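Side-chain contacts in integrase (Bovine immunodeficiency virus, PDB 3KKS), which probably inserts viral DNA into host DNA, and is represented here by its RNase H-like catalytic core domain: residues E141-L144 and E145-H148; A20-T23 and N24-L27; I45-L48 and I49-T53. One frame throughout, in Å; residues are numbered along the deposited sequence.

Contact 1. Residues E141-L144 and E145-H148; sequences EIYL and ESEH
Ser146 folds its hydroxyl back onto the carbonyl of Tyr143, one turn earlier in helix 139-148, the last helix of the chain. OG lies between its own backbone N and carbonyl carbon (chi1 67°), and this places it 2.6 Å from Tyr143 O. The same oxygen takes the routine helical bond from Glu147 N at 2.9 Å. Two donors therefore grip one carbonyl. A hydroxyl turned back to the preceding turn is a familiar way to satisfy a buried serine inside a helix.

Tyr143 and Glu147 leave this tight side next to each other and point the same way. Ring and carboxylate are almost perpendicular, 86° apart. Tyr143 OH gives a weak bond to Glu147 OE1 at 2.8 Å. OE1 also lies 3.4 Å from Tyr143 CZ. Both groups have stronger partners beyond the helix: Tyr143 OH is hydrogen-bonded to Thr53 N, and Glu147 OE2 forms a salt bridge with Lys150 NZ and a hydrogen bond with Thr53 OG1.

The other side of the helix is looser. Leu144, Glu145 and His148 are exposed, and apart from the main-chain helical bonds they meet little here. CB of Glu145 rests 3.4 Å from Glu141 O.

On the inner side, Tyr143 packs on Ser25 and Leu27 of the loop between strands 15-22 and 28-33. Its ring also meets Tyr52 edge-to-face, just past helix 38-51.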
loop_
_atom_site.group_PDB
_atom_site.type_symbol
_atom_site.label_atom_id
_atom_site.label_comp_id
_atom_site.label_asym_id
_atom_site.label_seq_id
_atom_site.Cartn_x
_atom_site.Cartn_y
_atom_site.Cartn_z
ATOM N N GLU A 141 -9.186 -3.495 -11.574
ATOM C CA GLU A 141 -9.632 -3.042 -12.893
ATOM C C GLU A 141 -9.570 -1.526 -12.983
ATOM O O GLU A 141 -9.187 -0.970 -14.008
ATOM C CB GLU A 141 -11.066 -3.508 -13.172
ATOM C CG GLU A 141 -11.239 -5.017 -13.131
ATOM C CD GLU A 141 -12.690 -5.450 -13.211
ATOM O OE1 GLU A 141 -13.531 -4.878 -12.486
ATOM O OE2 GLU A 141 -12.990 -6.375 -13.992
ATOM N N ILE A 142 -9.948 -0.861 -11.900
ATOM C CA ILE A 142 -9.937 0.588 -11.848
ATOM C C ILE A 142 -8.518 1.118 -12.022
ATOM O O ILE A 142 -8.283 2.038 -12.805
ATOM C CB ILE A 142 -10.515 1.078 -10.506
ATOM C CG1 ILE A 142 -12.011 0.746 -10.440
ATOM C CG2 ILE A 142 -10.263 2.566 -10.335
ATOM C CD1 ILE A 142 -12.715 1.292 -9.212
ATOM N N TYR A 143 -7.574 0.538 -11.284
ATOM C CA TYR A 143 -6.182 0.957 -11.373
ATOM C C TYR A 143 -5.669 0.731 -12.786
ATOM O O TYR A 143 -5.037 1.609 -13.378
ATOM C CB TYR A 143 -5.301 0.162 -10.405
ATOM C CG TYR A 143 -3.833 0.470 -10.592
ATOM C CD1 TYR A 143 -3.256 1.600 -10.011
ATOM C CD2 TYR A 143 -3.039 -0.324 -11.419
ATOM C CE1 TYR A 143 -1.929 1.937 -10.255
ATOM C CE2 TYR A 143 -1.707 0.004 -11.673
ATOM C CZ TYR A 143 -1.160 1.134 -11.089
ATOM O OH TYR A 143 0.148 1.475 -11.344
ATOM N N LEU A 144 -5.931 -0.461 -13.309
ATOM C CA LEU A 144 -5.512 -0.823 -14.652
ATOM C C LEU A 144 -6.048 0.177 -15.659
ATOM O O LEU A 144 -5.370 0.525 -16.624
ATOM C CB LEU A 144 -6.035 -2.212 -15.009
ATOM C CG LEU A 144 -5.991 -2.547 -16.497
ATOM C CD1 LEU A 144 -4.544 -2.621 -16.955
ATOM C CD2 LEU A 144 -6.715 -3.867 -16.757
ATOM N N GLU A 145 -7.272 0.634 -15.429
ATOM C CA GLU A 145 -7.897 1.586 -16.331
ATOM C C GLU A 145 -7.198 2.932 -16.259
ATOM O O GLU A 145 -6.909 3.536 -17.289
ATOM C CB GLU A 145 -9.379 1.742 -15.996
ATOM C CG GLU A 145 -10.156 2.549 -17.019
ATOM C CD GLU A 145 -10.009 1.996 -18.423
ATOM O OE1 GLU A 145 -10.139 0.767 -18.589
ATOM O OE2 GLU A 145 -9.768 2.792 -19.357
ATOM N N SER A 146 -6.921 3.404 -15.047
ATOM C CA SER A 146 -6.239 4.685 -14.884
ATOM C C SER A 146 -4.874 4.595 -15.565
ATOM O O SER A 146 -4.352 5.576 -16.083
ATOM C CB SER A 146 -6.065 5.015 -13.397
ATOM O OG SER A 146 -5.165 4.115 -12.768
ATOM N N GLU A 147 -4.312 3.394 -15.571
ATOM C CA GLU A 147 -3.017 3.149 -16.187
ATOM C C GLU A 147 -3.179 3.253 -17.709
ATOM O O GLU A 147 -2.417 3.946 -18.385
ATOM C CB GLU A 147 -2.529 1.752 -15.779
ATOM C CG GLU A 147 -1.078 1.442 -16.111
ATOM C CD GLU A 147 -0.090 2.139 -15.193
ATOM O OE1 GLU A 147 0.251 1.574 -14.130
ATOM O OE2 GLU A 147 0.339 3.259 -15.546
ATOM N N HIS A 148 -4.190 2.575 -18.238
ATOM C CA HIS A 148 -4.469 2.580 -19.667
ATOM C C HIS A 148 -4.694 3.977 -20.255
ATOM O O HIS A 148 -4.204 4.288 -21.345
ATOM C CB HIS A 148 -5.697 1.720 -19.962
ATOM C CG HIS A 148 -6.149 1.787 -21.386
ATOM N ND1 HIS A 148 -5.433 1.227 -22.421
ATOM C CD2 HIS A 148 -7.232 2.375 -21.952
ATOM C CE1 HIS A 148 -6.054 1.466 -23.563
ATOM N NE2 HIS A 148 -7.146 2.160 -23.304
#

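Contact 2. Residues A20-T23 and N24-L27; sequences AVET and NSGL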
loop_
_atom_site.group_PDB
_atom_site.type_symbol
_atom_site.label_atom_id
_atom_site.label_comp_id
_atom_site.label_asym_id
_atom_site.label_seq_id
_atom_site.Cartn_x
_atom_site.Cartn_y
_atom_site.Cartn_z
ATOM N N ALA A 20 0.748 -0.123 1.351
ATOM C CA ALA A 20 0.583 1.049 0.498
ATOM C C ALA A 20 -0.768 0.964 -0.193
ATOM O O ALA A 20 -1.152 -0.091 -0.692
ATOM C CB ALA A 20 1.710 1.133 -0.545
ATOM N N VAL A 21 -1.496 2.078 -0.211
ATOM C CA VAL A 21 -2.798 2.114 -0.854
ATOM C C VAL A 21 -2.829 3.176 -1.936
ATOM O O VAL A 21 -2.447 4.325 -1.696
ATOM C CB VAL A 21 -3.925 2.425 0.155
ATOM C CG1 VAL A 21 -5.281 2.449 -0.566
ATOM C CG2 VAL A 21 -3.920 1.387 1.272
ATOM N N GLU A 22 -3.275 2.800 -3.130
ATOM C CA GLU A 22 -3.363 3.768 -4.214
ATOM C C GLU A 22 -4.711 4.455 -4.005
ATOM O O GLU A 22 -5.754 3.816 -4.079
ATOM C CB GLU A 22 -3.291 3.062 -5.567
ATOM C CG GLU A 22 -2.930 3.984 -6.726
ATOM C CD GLU A 22 -4.146 4.551 -7.431
ATOM O OE1 GLU A 22 -4.246 5.784 -7.548
ATOM O OE2 GLU A 22 -4.998 3.756 -7.873
ATOM N N THR A 23 -4.670 5.756 -3.739
ATOM C CA THR A 23 -5.864 6.551 -3.437
ATOM C C THR A 23 -7.014 6.538 -4.429
ATOM O O THR A 23 -8.173 6.445 -4.031
ATOM C CB THR A 23 -5.494 8.024 -3.167
ATOM O OG1 THR A 23 -4.881 8.589 -4.331
ATOM C CG2 THR A 23 -4.531 8.121 -2.018
ATOM N N ASN A 24 -6.717 6.637 -5.715
ATOM C CA ASN A 24 -7.789 6.645 -6.701
ATOM C C ASN A 24 -8.507 5.307 -6.836
ATOM O O ASN A 24 -9.730 5.243 -6.747
ATOM C CB ASN A 24 -7.261 7.070 -8.069
ATOM C CG ASN A 24 -8.356 7.113 -9.127
ATOM O OD1 ASN A 24 -9.335 7.852 -8.999
ATOM N ND2 ASN A 24 -8.196 6.320 -10.177
ATOM N N SER A 25 -7.758 4.235 -7.044
ATOM C CA SER A 25 -8.373 2.925 -7.217
ATOM C C SER A 25 -8.649 2.180 -5.913
ATOM O O SER A 25 -9.488 1.289 -5.878
ATOM C CB SER A 25 -7.487 2.051 -8.107
ATOM O OG SER A 25 -6.268 1.758 -7.442
ATOM N N GLY A 26 -7.954 2.542 -4.841
ATOM C CA GLY A 26 -8.152 1.829 -3.593
ATOM C C GLY A 26 -7.363 0.527 -3.608
ATOM O O GLY A 26 -7.441 -0.267 -2.676
ATOM N N LEU A 27 -6.602 0.303 -4.676
ATOM C CA LEU A 27 -5.799 -0.910 -4.811
ATOM C C LEU A 27 -4.831 -0.975 -3.642
ATOM O O LEU A 27 -4.201 0.024 -3.294
ATOM C CB LEU A 27 -5.015 -0.893 -6.132
ATOM C CG LEU A 27 -4.522 -2.228 -6.714
ATOM C CD1 LEU A 27 -3.729 -1.971 -7.978
ATOM C CD2 LEU A 27 -3.647 -2.942 -5.730
#
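Glu22 OE2 is gripped by two groups of Ser25, its backbone N and its hydroxyl. Ser25 N donates to OE2 at 2.9 Å. Ser25 OG stands only 2.4 Å from OE2, a spacing so short that its exact value is doubtful. The contact is the turn of a beta hairpin. It joins the antiparallel strands 15-22 and 28-33, on one side of the mixed sheet of the RNase H-like fold.

The side chain of Glu22 starts anti to its backbone N (chi1 -161°) and then bends at chi2. This swings the carboxylate back over the turn that follows. The other oxygen, OE1, receives Asn24 N at 3.2 Å. Both backbone N-H groups come from above the carboxylate plane, 63° out of it at OE1 and 46° at OE2. The buried carboxylate thus accepts from two successive amides of the turn, Asn24 N and Ser25 N. Such donors would be expected to favour its charged form.

Main-chain bonds also close the hairpin. Gly26 N reaches Glu22 O at 2.7 Å. Gly26 has a positive phi, which lets the chain turn back toward the second strand. Leu27 O then accepts from Glu22 N at 2.9 Å.

Helix 139-148 and strand 4-12 both pack on the turn. Tyr143 of the helix lies against Glu22, Ser25 and Leu27, and Trp5 of the strand touches Glu22. Thr23 OG1 is bonded to Leu4 O.

Ser25 OG has one more role. It accepts from Leu27 N at 3.1 Å, two residues on, and so forms an ST turn.

Contact 3. Residues I45-L48 and I49-T53; sequences ILQL and IQRYT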
loop_
_atom_site.group_PDB
_atom_site.type_symbol
_atom_site.label_atom_id
_atom_site.label_comp_id
_atom_site.label_asym_id
_atom_site.label_seq_id
_atom_site.Cartn_x
_atom_site.Cartn_y
_atom_site.Cartn_z
ATOM N N ILE A 45 9.493 0.350 -1.310
ATOM C CA ILE A 45 9.222 1.376 -2.318
ATOM C C ILE A 45 9.752 0.944 -3.684
ATOM O O ILE A 45 9.099 1.151 -4.698
ATOM C CB ILE A 45 9.870 2.731 -1.938
ATOM C CG1 ILE A 45 9.226 3.287 -0.665
ATOM C CG2 ILE A 45 9.701 3.729 -3.074
ATOM C CD1 ILE A 45 9.863 4.584 -0.184
ATOM N N LEU A 46 10.942 0.353 -3.708
ATOM C CA LEU A 46 11.528 -0.109 -4.965
ATOM C C LEU A 46 10.653 -1.181 -5.604
ATOM O O LEU A 46 10.497 -1.206 -6.827
ATOM C CB LEU A 46 12.952 -0.629 -4.734
ATOM C CG LEU A 46 14.000 0.492 -4.597
ATOM C CD1 LEU A 46 15.311 -0.066 -4.092
ATOM C CD2 LEU A 46 14.202 1.182 -5.935
ATOM N N GLN A 47 10.083 -2.058 -4.777
ATOM C CA GLN A 47 9.185 -3.114 -5.259
ATOM C C GLN A 47 7.904 -2.484 -5.812
ATOM O O GLN A 47 7.391 -2.889 -6.852
ATOM C CB GLN A 47 8.793 -4.055 -4.119
ATOM C CG GLN A 47 9.851 -5.058 -3.667
ATOM C CD GLN A 47 9.739 -6.402 -4.380
ATOM O OE1 GLN A 47 8.638 -6.912 -4.602
ATOM N NE2 GLN A 47 10.883 -6.990 -4.724
ATOM N N LEU A 48 7.383 -1.491 -5.095
ATOM C CA LEU A 48 6.162 -0.810 -5.508
ATOM C C LEU A 48 6.368 -0.094 -6.839
ATOM O O LEU A 48 5.540 -0.192 -7.745
ATOM C CB LEU A 48 5.744 0.216 -4.456
ATOM C CG LEU A 48 4.320 0.748 -4.637
ATOM C CD1 LEU A 48 3.314 -0.353 -4.277
ATOM C CD2 LEU A 48 4.108 1.961 -3.756
ATOM N N ILE A 49 7.480 0.623 -6.941
ATOM C CA ILE A 49 7.807 1.373 -8.146
ATOM C C ILE A 49 8.105 0.404 -9.292
ATOM O O ILE A 49 7.946 0.739 -10.460
ATOM C CB ILE A 49 9.017 2.323 -7.865
ATOM C CG1 ILE A 49 8.725 3.715 -8.418
ATOM C CG2 ILE A 49 10.314 1.745 -8.437
ATOM C CD1 ILE A 49 8.577 3.764 -9.920
ATOM N N GLN A 50 8.503 -0.810 -8.932
ATOM C CA GLN A 50 8.815 -1.874 -9.891
ATOM C C GLN A 50 7.543 -2.413 -10.543
ATOM O O GLN A 50 7.487 -2.623 -11.755
ATOM C CB GLN A 50 9.527 -3.019 -9.153
ATOM C CG GLN A 50 9.540 -4.385 -9.852
ATOM C CD GLN A 50 9.843 -5.538 -8.884
ATOM O OE1 GLN A 50 10.741 -5.445 -8.031
ATOM N NE2 GLN A 50 9.098 -6.631 -9.015
ATOM N N ARG A 51 6.523 -2.635 -9.721
ATOM C CA ARG A 51 5.255 -3.188 -10.177
ATOM C C ARG A 51 4.200 -2.183 -10.643
ATOM O O ARG A 51 3.433 -2.464 -11.556
ATOM C CB ARG A 51 4.659 -4.047 -9.059
ATOM C CG ARG A 51 5.651 -5.033 -8.455
ATOM C CD ARG A 51 5.057 -5.807 -7.276
ATOM N NE ARG A 51 6.037 -6.703 -6.659
ATOM C CZ ARG A 51 6.702 -7.648 -7.314
ATOM N NH1 ARG A 51 6.490 -7.829 -8.611
ATOM N NH2 ARG A 51 7.584 -8.411 -6.680
ATOM N N TYR A 52 4.167 -1.010 -10.030
ATOM C CA TYR A 52 3.155 -0.023 -10.368
ATOM C C TYR A 52 3.728 1.336 -10.745
ATOM O O TYR A 52 4.937 1.544 -10.765
ATOM C CB TYR A 52 2.234 0.171 -9.161
ATOM C CG TYR A 52 1.595 -1.101 -8.646
ATOM C CD1 TYR A 52 0.365 -1.531 -9.138
ATOM C CD2 TYR A 52 2.209 -1.862 -7.653
ATOM C CE1 TYR A 52 -0.245 -2.680 -8.655
ATOM C CE2 TYR A 52 1.606 -3.017 -7.163
ATOM C CZ TYR A 52 0.379 -3.417 -7.669
ATOM O OH TYR A 52 -0.238 -4.549 -7.198
ATOM N N THR A 53 2.825 2.262 -11.036
ATOM C CA THR A 53 3.200 3.625 -11.353
ATOM C C THR A 53 3.018 4.387 -10.048
ATOM O O THR A 53 1.943 4.364 -9.449
ATOM C CB THR A 53 2.274 4.230 -12.414
ATOM O OG1 THR A 53 2.423 3.501 -13.638
ATOM C CG2 THR A 53 2.610 5.691 -12.651
#
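Arg51 runs alongside Gln47, one turn apart near the C-terminal end of helix 38-51. Its CB lies 3.7 Å from Gln47 O. CG comes nearer, 3.2 Å from that same oxygen, because it stands beside the backbone N (chi1 -49°). CD has moved off to 3.8 Å from Gln47 O. The chain is extended from CG to NE, which carries the guanidinium alongside the Gln47 amide. There NE makes a weak bond to Gln47 OE1 at 3.3 Å. CZ lies 3.4 Å from Gln47 OE1. NH2 makes the sounder bond, 2.8 Å from Gln47 OE1. One amide oxygen thus sits at the guanidinium edge and is shared by two N-H groups.

The Gln47 chain bends at chi2 to bring its oxygen there. The amide and guanidinium planes remain 62° apart, so this is no flat pairing. Gln50 puts its CD over one face of the guanidinium, toward the rim. These are long polar chains on the outer side of the helix.

The helix follows strand 28-33 and packs on the sheet of the RNase H-like fold. Leu48, on its inner side, is buried against Trp18 and Ala20 of strand 15-22. Its CD1 meets Tyr52 CD2 at 3.9 Å, and the two side chains cross at about a right angle.

Tyr52 is the first residue to leave helical geometry, yet its N still donates to Leu48 O at 2.8 Å. The edge of the Tyr52 ring passes close to that oxygen. Beyond the helix, Tyr52 OH is bonded to Glu29 OE2, and its ring meets that of Trp5, with the planes at about 55°.

How the contacts relate
Contact 2 is the most buried of the three. Contact 1 spans most of a short helix and contact 3 is the end of one; both have an inner and an outer side. Contacts 1 and 3 are joined directly through polar contacts of Thr53. Contact 2 meets both, through Tyr143 on its turn and through Leu27 against the Tyr52 ring. The chemistry follows the place in the fold. In contact 2 a buried carboxylate is held mostly by backbone N-H groups. Contact 1 pairs a phenol weakly with a carboxylate at its inner side. Contact 3 keeps its amide-guanidinium pair outside and its leucine-tyrosine packing inside.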